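Local coordinates for VOC domain-containing protein (Streptococcus mutans, PDB 3L7T), which binds zinc at its subunit interface and may act as a lactoylglutathione lyase, as some members of the glyoxalase superfamily do, at residues H7-I12 / G50-E55; V31-H36 / K44-C49; R105-R110 / F121-D126. One frame throughout, in Å; residues are numbered along the deposited sequence.

Overall arrangement
The chain shows how a repeated strand order builds a metalloprotein from simple contacts. Strand 5-12 is the outermost strand of the first sheet within this chain, where the second subunit continues it; the chain passes through helix 16-26 and a hairpin before strand 52-58 returns beside it, and interaction 1 closes this loop. Interaction 2, the hairpin of strands 30-37 and 42-49, is nested inside. The two touch, because strands 42-49 and 52-58 are neighbours in the sheet, and their centres lie about 9 Å apart. Interaction 3 follows in series, closing a shorter loop between the segment after helix 92-102 and strand 118-123. It belongs to the second sheet, centred about 20 Å from interaction 1.

Interaction 1: residues H7-I12 / G50-E55; sequences HHVALI and GDIELE. With ZN (zinc ion), chain E.
The carboxylate of Glu55 lies over one face of the His8 imidazole, its plane 21° from that of the ring; the two are zinc ligands. Glu55 OE2 sits above the ring centre, although the carbons of the pair are modelled closer than carbons can sit and the exact spacing is doubtful. His8 NE2 binds the zinc ion at 2.4 Å, whereas Glu55 OE1 approaches the zinc ion at a longer 2.8 Å. A first torsion that places CG between the backbone N and the carbonyl carbon (chi1 69°) folds the His8 ring back over its own backbone, where Glu55 can lie against it. The ring is held at two edges, by zinc at NE2 and by His7, a second-shell residue, at ND1: His8 ND1 donates to His7 ND1 over 2.8 Å, nearly straight and within the plane of both rings. Glu55 OE2 also forms a salt bridge with Lys44.

Beneath these groups the strands pair in parallel. Glu53 N donates to His7 O at 3.1 Å and Glu55 N to Val9 O at 2.8 Å, while Val9 N and Leu11 N return bonds to the carbonyls of Glu53 and Glu55. Where the ladder begins, a water donates to both His7 O and Asp51 O. His8, Ala10, Glu53 and Glu55 lie on the face that carries the metal, the Glu53 carboxylate pairing with Arg33; Val9 and Leu54 pack on the reverse, with Val9 CB 4.3 Å from Leu54 CD2. Strand 7-12 also pairs antiparallel with a strand of the second subunit, whose His84 binds the same zinc ion. One side of the site thus comes from each subunit, consistent with the paired beta-alpha-beta-beta-beta modules of the vicinal oxygen chelate fold.

Interaction 2: residues V31-H36 / K44-C49; sequences VIRENH and KLDLKC
First torsions of -46° in Arg33 and -60° in Asp46 lay each CG beside its own backbone N and turn the two groups toward each other. The residues are a hydrogen-bonded pair of an antiparallel beta hairpin, so their side chains leave the same face. The arginine then runs extended as far as NE, and its NH1 bonds Asp46 OD2 at 2.9 Å. The bond lies in the guanidinium plane but descends on the oxygen from above the carboxylate plane, the two groups being turned 70° apart. From within its own strand Lys44, bent at its last torsion, brings NZ to the syn side of Asp46 OD1 at 2.6 Å. Two cations thus grip one buried carboxylate. Arg33 also pairs with Glu53, and Lys44 links the network to the zinc ligand Glu55; the cations would probably offset the negative charge of these acids.

A classic beta bulge shapes the backbone here. Ile32 N donates to Asp46 O at 2.7 Å, and Arg33 N makes a weak, longer bond to the same oxygen; both residues face Asp46, and the extra one shifts the register by one. Ile32 directs its side chain toward the neighbouring strand, where CD1 reaches 3.8 Å from Lys48 CB; its CG2 lies over the face of the Arg33 guanidinium. On the reverse of the sheet, Val31 CG2 meets Leu47 CD2 at 3.9 Å, on the side where helix 16-26 packs. Asp46 N returns a bond to Arg33 O, and beyond the bulge Asn35 and Lys44 bond reciprocally through N and O. One water accepts from Asn35 ND2 and donates to Lys44 O and Asp46 OD2, 2.9 Å from each oxygen.

Interaction 3: residues R105-R110 / F121-D126; sequences RVEEVR and FFFDPD
Glu107 N donates to Phe121 O at 2.9 Å, and this is the one direct hydrogen bond between segments 105-110 and 121-126. Val106 CG1 brushes the same Phe121 O at 3.5 Å, while Val106 CG2 lies alongside Phe122 CB at 4.1 Å, the two side chains pointing the same way. Glu107 is extended beyond CG, carrying its carboxylate to the rim of the Phe123 ring. There Glu107 OE2 comes 3.6 Å from Phe123 CE2, near the ring plane, with the carboxylate turned 65° against it.

Two waters extend the pairing on either side of the direct bond: one links Arg105 O to Phe123 N, the other Glu108 O to Phe121 N. Farther out, Arg96 of helix 92-102 bonds the carbonyls of Val106 and Glu107. Val106 packs on Leu99 and Ile100 of that helix. Phe122 reaches Phe22 of helix 16-26. Phe121 meets His84 edge to face and packs on Glu131, both zinc-binding residues, so the strand runs past the second sheet's half of a metal site. The contact therefore joins the segment that follows helix 92-102 to strand 118-123 through a backbone bond reinforced by water. The placement of the acid at the ring edge is consistent with attraction to the slightly positive C-H rim of Phe123.

Interaction 1: residues H7-I12 / G50-E55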
# COMPACT_ATOMS: atom_id res chain seq x y z
N HIS A 7 -6.06 8.02 -3.74
CA HIS A 7 -5.33 9.13 -4.33
C HIS A 7 -3.90 8.71 -4.64
O HIS A 7 -3.40 8.91 -5.76
CB HIS A 7 -5.32 10.30 -3.36
CG HIS A 7 -4.62 11.50 -3.92
ND1 HIS A 7 -3.29 11.74 -3.70
CD2 HIS A 7 -5.07 12.50 -4.72
CE1 HIS A 7 -2.93 12.83 -4.37
NE2 HIS A 7 -4.00 13.32 -4.97
N HIS A 8 -3.24 8.14 -3.64
CA HIS A 8 -1.87 7.64 -3.82
C HIS A 8 -1.51 6.58 -2.79
O HIS A 8 -2.19 6.44 -1.75
CB HIS A 8 -0.85 8.82 -3.80
CG HIS A 8 -0.68 9.47 -2.46
ND1 HIS A 8 -1.40 10.58 -2.07
CD2 HIS A 8 0.18 9.22 -1.45
CE1 HIS A 8 -0.99 10.98 -0.88
NE2 HIS A 8 -0.06 10.13 -0.46
N VAL A 9 -0.47 5.82 -3.11
CA VAL A 9 0.09 4.82 -2.20
C VAL A 9 1.55 5.18 -2.11
O VAL A 9 2.17 5.49 -3.13
CB VAL A 9 0.02 3.42 -2.84
CG1 VAL A 9 0.38 2.36 -1.79
CG2 VAL A 9 -1.42 3.14 -3.31
N ALA A 10 2.07 5.21 -0.89
CA ALA A 10 3.47 5.60 -0.65
C ALA A 10 4.24 4.39 -0.21
O ALA A 10 3.69 3.45 0.37
CB ALA A 10 3.52 6.68 0.41
N LEU A 11 5.54 4.39 -0.53
CA LEU A 11 6.38 3.29 -0.08
C LEU A 11 7.75 3.83 0.15
O LEU A 11 8.10 4.91 -0.34
CB LEU A 11 6.39 2.17 -1.12
CG LEU A 11 6.92 2.44 -2.52
CD1 LEU A 11 8.36 1.97 -2.58
CD2 LEU A 11 6.10 1.69 -3.55
N ILE A 12 8.50 3.07 0.94
CA ILE A 12 9.87 3.42 1.33
C ILE A 12 10.85 2.44 0.69
O ILE A 12 10.62 1.25 0.69
CB ILE A 12 10.01 3.41 2.87
CG1 ILE A 12 9.22 4.59 3.44
CG2 ILE A 12 11.53 3.47 3.29
CD1 ILE A 12 9.20 4.72 4.95
N GLY A 50 -2.12 4.93 -13.88
CA GLY A 50 -3.50 5.32 -14.18
C GLY A 50 -3.93 6.49 -13.30
O GLY A 50 -3.22 7.49 -13.23
N ASP A 51 -5.03 6.35 -12.57
CA ASP A 51 -5.54 7.47 -11.77
C ASP A 51 -4.95 7.59 -10.38
O ASP A 51 -5.40 8.40 -9.59
CB ASP A 51 -7.06 7.44 -11.65
CG ASP A 51 -7.75 7.19 -12.96
OD1 ASP A 51 -7.47 7.91 -13.96
OD2 ASP A 51 -8.63 6.30 -12.98
N ILE A 52 -3.94 6.80 -10.05
CA ILE A 52 -3.44 6.80 -8.70
C ILE A 52 -1.96 7.16 -8.84
O ILE A 52 -1.31 6.70 -9.77
CB ILE A 52 -3.61 5.39 -8.08
CG1 ILE A 52 -5.08 5.17 -7.72
CG2 ILE A 52 -2.69 5.17 -6.87
CD1 ILE A 52 -5.47 3.75 -7.41
N GLU A 53 -1.41 7.89 -7.88
CA GLU A 53 0.04 8.08 -7.87
C GLU A 53 0.73 7.06 -6.95
O GLU A 53 0.17 6.64 -5.96
CB GLU A 53 0.39 9.50 -7.43
CG GLU A 53 -0.16 10.58 -8.37
CD GLU A 53 0.37 11.98 -8.03
OE1 GLU A 53 1.29 12.10 -7.19
OE2 GLU A 53 -0.17 12.95 -8.58
N LEU A 54 1.96 6.69 -7.28
CA LEU A 54 2.82 5.95 -6.33
C LEU A 54 3.87 6.93 -5.85
O LEU A 54 4.54 7.55 -6.67
CB LEU A 54 3.54 4.81 -7.07
CG LEU A 54 2.62 3.86 -7.80
CD1 LEU A 54 3.49 2.75 -8.48
CD2 LEU A 54 1.59 3.26 -6.89
N GLU A 55 3.99 7.11 -4.53
CA GLU A 55 4.96 8.04 -3.98
C GLU A 55 6.11 7.23 -3.44
O GLU A 55 5.94 6.53 -2.45
CB GLU A 55 4.37 8.83 -2.82
CG GLU A 55 3.30 9.83 -3.19
CD GLU A 55 2.94 10.73 -2.03
OE1 GLU A 55 3.23 10.35 -0.86
OE2 GLU A 55 2.21 11.72 -2.29
ZN ZN E . 1.52 10.65 1.32
O HOH W 1 -4.33 10.57 -7.68

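Interaction 2: residues V31-H36 / K44-C49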
# COMPACT_ATOMS: atom_id res chain seq x y z
N VAL A 31 7.33 9.36 -14.59
CA VAL A 31 7.62 10.29 -13.50
C VAL A 31 6.74 11.53 -13.59
O VAL A 31 6.73 12.24 -14.62
CB VAL A 31 9.10 10.72 -13.53
CG1 VAL A 31 9.37 11.74 -12.46
CG2 VAL A 31 10.01 9.49 -13.33
N ILE A 32 5.98 11.80 -12.53
CA ILE A 32 5.22 13.03 -12.45
C ILE A 32 6.08 14.17 -11.91
O ILE A 32 6.10 15.25 -12.50
CB ILE A 32 3.96 12.88 -11.59
CG1 ILE A 32 3.06 11.75 -12.12
CG2 ILE A 32 3.20 14.21 -11.51
CD1 ILE A 32 2.03 11.25 -11.11
N ARG A 33 6.69 13.95 -10.74
CA ARG A 33 7.54 14.93 -10.07
C ARG A 33 8.66 14.19 -9.39
O ARG A 33 8.50 13.02 -8.98
CB ARG A 33 6.78 15.68 -8.96
CG ARG A 33 5.41 16.18 -9.33
CD ARG A 33 4.65 16.72 -8.10
NE ARG A 33 3.23 16.71 -8.40
CZ ARG A 33 2.42 15.71 -8.09
NH1 ARG A 33 2.90 14.66 -7.40
NH2 ARG A 33 1.17 15.73 -8.53
N GLU A 34 9.70 14.92 -9.06
CA GLU A 34 10.75 14.43 -8.19
C GLU A 34 11.33 15.59 -7.41
O GLU A 34 11.70 16.62 -7.99
CB GLU A 34 11.85 13.78 -9.01
CG GLU A 34 12.99 13.23 -8.16
CD GLU A 34 14.13 12.66 -9.01
OE1 GLU A 34 14.38 13.21 -10.11
OE2 GLU A 34 14.82 11.72 -8.56
N ASN A 35 11.31 15.46 -6.09
CA ASN A 35 11.73 16.54 -5.20
C ASN A 35 12.62 16.07 -4.09
O ASN A 35 12.42 15.00 -3.51
CB ASN A 35 10.51 17.26 -4.63
CG ASN A 35 9.80 18.07 -5.67
OD1 ASN A 35 10.32 19.10 -6.13
ND2 ASN A 35 8.62 17.63 -6.05
N HIS A 36 13.60 16.86 -3.73
CA HIS A 36 14.52 16.53 -2.66
C HIS A 36 14.42 17.58 -1.54
O HIS A 36 14.58 18.74 -1.78
CB HIS A 36 15.90 16.43 -3.27
CG HIS A 36 16.98 16.15 -2.30
ND1 HIS A 36 18.24 16.65 -2.47
CD2 HIS A 36 17.01 15.42 -1.18
CE1 HIS A 36 19.00 16.26 -1.48
NE2 HIS A 36 18.28 15.50 -0.68
N LYS A 44 11.55 12.37 -2.81
CA LYS A 44 10.19 11.94 -2.98
C LYS A 44 9.90 11.90 -4.47
O LYS A 44 10.08 12.90 -5.17
CB LYS A 44 9.23 12.91 -2.28
CG LYS A 44 7.73 12.53 -2.43
CD LYS A 44 6.79 13.55 -1.77
CE LYS A 44 5.34 13.09 -1.86
NZ LYS A 44 4.66 13.48 -3.15
N LEU A 45 9.67 10.70 -4.97
CA LEU A 45 9.53 10.44 -6.38
C LEU A 45 8.06 10.07 -6.61
O LEU A 45 7.60 9.04 -6.10
CB LEU A 45 10.42 9.27 -6.78
CG LEU A 45 10.23 8.75 -8.21
CD1 LEU A 45 10.51 9.78 -9.33
CD2 LEU A 45 11.08 7.52 -8.40
N ASP A 46 7.35 10.87 -7.40
CA ASP A 46 5.92 10.64 -7.64
C ASP A 46 5.69 10.06 -9.02
O ASP A 46 6.07 10.67 -10.04
CB ASP A 46 5.16 11.96 -7.51
CG ASP A 46 5.31 12.60 -6.12
OD1 ASP A 46 5.41 11.86 -5.10
OD2 ASP A 46 5.28 13.85 -6.03
N LEU A 47 5.10 8.87 -9.06
CA LEU A 47 4.93 8.11 -10.31
C LEU A 47 3.47 7.97 -10.70
O LEU A 47 2.61 7.80 -9.84
CB LEU A 47 5.51 6.70 -10.13
CG LEU A 47 6.99 6.68 -9.74
CD1 LEU A 47 7.55 5.26 -9.83
CD2 LEU A 47 7.86 7.61 -10.64
N LYS A 48 3.18 7.97 -11.99
CA LYS A 48 1.81 7.79 -12.41
C LYS A 48 1.45 6.33 -12.62
O LYS A 48 2.12 5.62 -13.38
CB LYS A 48 1.55 8.57 -13.70
CG LYS A 48 0.11 8.49 -14.14
CD LYS A 48 -0.22 9.58 -15.19
CE LYS A 48 -1.74 9.69 -15.37
NZ LYS A 48 -2.21 8.46 -16.07
N CYS A 49 0.31 5.92 -12.06
CA CYS A 49 -0.23 4.59 -12.38
C CYS A 49 -1.74 4.67 -12.63
O CYS A 49 -2.52 4.65 -11.69
CB CYS A 49 0.06 3.58 -11.26
SG CYS A 49 -0.48 1.89 -11.70
O HOH W 2 7.83 14.80 -5.16

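Interaction 3: residues R105-R110 / F121-D126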
# COMPACT_ATOMS: atom_id res chain seq x y z
N ARG A 105 12.95 -11.58 -11.28
CA ARG A 105 12.41 -12.94 -11.05
C ARG A 105 10.92 -12.88 -10.77
O ARG A 105 10.47 -12.13 -9.91
CB ARG A 105 13.11 -13.62 -9.87
CG ARG A 105 12.66 -15.07 -9.65
CD ARG A 105 12.32 -15.35 -8.19
NE ARG A 105 13.51 -15.69 -7.40
CZ ARG A 105 13.72 -16.86 -6.79
NH1 ARG A 105 12.80 -17.81 -6.84
NH2 ARG A 105 14.84 -17.06 -6.11
N VAL A 106 10.16 -13.67 -11.51
CA VAL A 106 8.71 -13.74 -11.31
C VAL A 106 8.31 -15.16 -10.95
O VAL A 106 8.67 -16.12 -11.64
CB VAL A 106 7.97 -13.30 -12.57
CG1 VAL A 106 6.46 -13.11 -12.27
CG2 VAL A 106 8.59 -12.00 -13.09
N GLU A 107 7.61 -15.30 -9.83
CA GLU A 107 7.13 -16.62 -9.42
C GLU A 107 6.09 -17.19 -10.41
O GLU A 107 5.56 -16.46 -11.27
CB GLU A 107 6.60 -16.57 -7.98
CG GLU A 107 7.72 -16.21 -6.98
CD GLU A 107 7.27 -16.16 -5.51
OE1 GLU A 107 6.04 -16.13 -5.25
OE2 GLU A 107 8.15 -16.11 -4.62
N GLU A 108 5.88 -18.50 -10.36
CA GLU A 108 5.00 -19.16 -11.32
C GLU A 108 3.66 -18.45 -11.38
O GLU A 108 3.11 -18.07 -10.36
CB GLU A 108 4.69 -20.59 -10.89
CG GLU A 108 5.69 -21.63 -11.28
CD GLU A 108 5.24 -23.01 -10.83
OE1 GLU A 108 4.21 -23.49 -11.36
OE2 GLU A 108 5.85 -23.54 -9.89
N VAL A 109 3.05 -18.51 -12.55
CA VAL A 109 1.69 -18.07 -12.71
C VAL A 109 0.73 -18.95 -11.90
O VAL A 109 0.69 -20.17 -12.08
CB VAL A 109 1.29 -18.08 -14.19
CG1 VAL A 109 -0.19 -17.81 -14.34
CG2 VAL A 109 2.12 -17.07 -14.96
N ARG A 110 -0.05 -18.32 -11.03
CA ARG A 110 -1.12 -19.00 -10.35
C ARG A 110 -2.46 -18.35 -10.63
O ARG A 110 -2.54 -17.39 -11.39
CB ARG A 110 -0.87 -19.08 -8.85
CG ARG A 110 -0.32 -17.82 -8.24
CD ARG A 110 0.59 -18.17 -7.07
NE ARG A 110 0.21 -19.43 -6.43
CZ ARG A 110 -0.52 -19.52 -5.32
NH1 ARG A 110 -0.96 -18.42 -4.73
NH2 ARG A 110 -0.82 -20.71 -4.81
N PHE A 121 3.34 -13.12 -8.63
CA PHE A 121 4.17 -12.23 -7.81
C PHE A 121 5.59 -12.04 -8.30
O PHE A 121 6.27 -12.98 -8.75
CB PHE A 121 4.22 -12.71 -6.36
CG PHE A 121 2.97 -12.43 -5.57
CD1 PHE A 121 2.80 -11.20 -4.92
CD2 PHE A 121 1.99 -13.40 -5.45
CE1 PHE A 121 1.65 -10.95 -4.18
CE2 PHE A 121 0.85 -13.16 -4.71
CZ PHE A 121 0.67 -11.93 -4.08
N PHE A 122 6.06 -10.81 -8.14
CA PHE A 122 7.49 -10.48 -8.27
C PHE A 122 7.81 -9.54 -7.11
O PHE A 122 6.95 -9.29 -6.27
CB PHE A 122 7.78 -9.86 -9.65
CG PHE A 122 7.06 -8.57 -9.92
CD1 PHE A 122 7.78 -7.38 -10.01
CD2 PHE A 122 5.69 -8.56 -10.25
CE1 PHE A 122 7.15 -6.22 -10.39
CE2 PHE A 122 5.06 -7.40 -10.60
CZ PHE A 122 5.79 -6.20 -10.66
N PHE A 123 9.04 -9.04 -7.04
CA PHE A 123 9.46 -8.28 -5.86
C PHE A 123 10.29 -7.07 -6.24
O PHE A 123 11.00 -7.11 -7.22
CB PHE A 123 10.24 -9.17 -4.89
CG PHE A 123 9.46 -10.36 -4.43
CD1 PHE A 123 8.70 -10.30 -3.27
CD2 PHE A 123 9.38 -11.50 -5.23
CE1 PHE A 123 7.92 -11.37 -2.88
CE2 PHE A 123 8.57 -12.56 -4.86
CZ PHE A 123 7.85 -12.51 -3.68
N ASP A 124 10.19 -5.99 -5.46
CA ASP A 124 11.01 -4.83 -5.69
C ASP A 124 12.36 -5.07 -4.99
O ASP A 124 12.53 -6.12 -4.35
CB ASP A 124 10.28 -3.52 -5.28
CG ASP A 124 10.57 -3.05 -3.85
OD1 ASP A 124 11.03 -3.84 -2.97
OD2 ASP A 124 10.22 -1.85 -3.60
N PRO A 125 13.33 -4.19 -5.24
CA PRO A 125 14.67 -4.40 -4.69
C PRO A 125 14.73 -4.58 -3.18
O PRO A 125 15.71 -5.13 -2.67
CB PRO A 125 15.43 -3.13 -5.11
CG PRO A 125 14.73 -2.70 -6.37
CD PRO A 125 13.27 -3.02 -6.12
N ASP A 126 13.71 -4.10 -2.46
CA ASP A 126 13.63 -4.23 -1.00
C ASP A 126 12.65 -5.32 -0.56
O ASP A 126 12.31 -5.41 0.63
CB ASP A 126 13.28 -2.89 -0.36
CG ASP A 126 14.41 -1.87 -0.51
OD1 ASP A 126 15.52 -2.19 -0.04
OD2 ASP A 126 14.26 -0.85 -1.22
O HOH W 3 11.30 -10.42 -8.00
O HOH W 4 3.09 -16.08 -8.44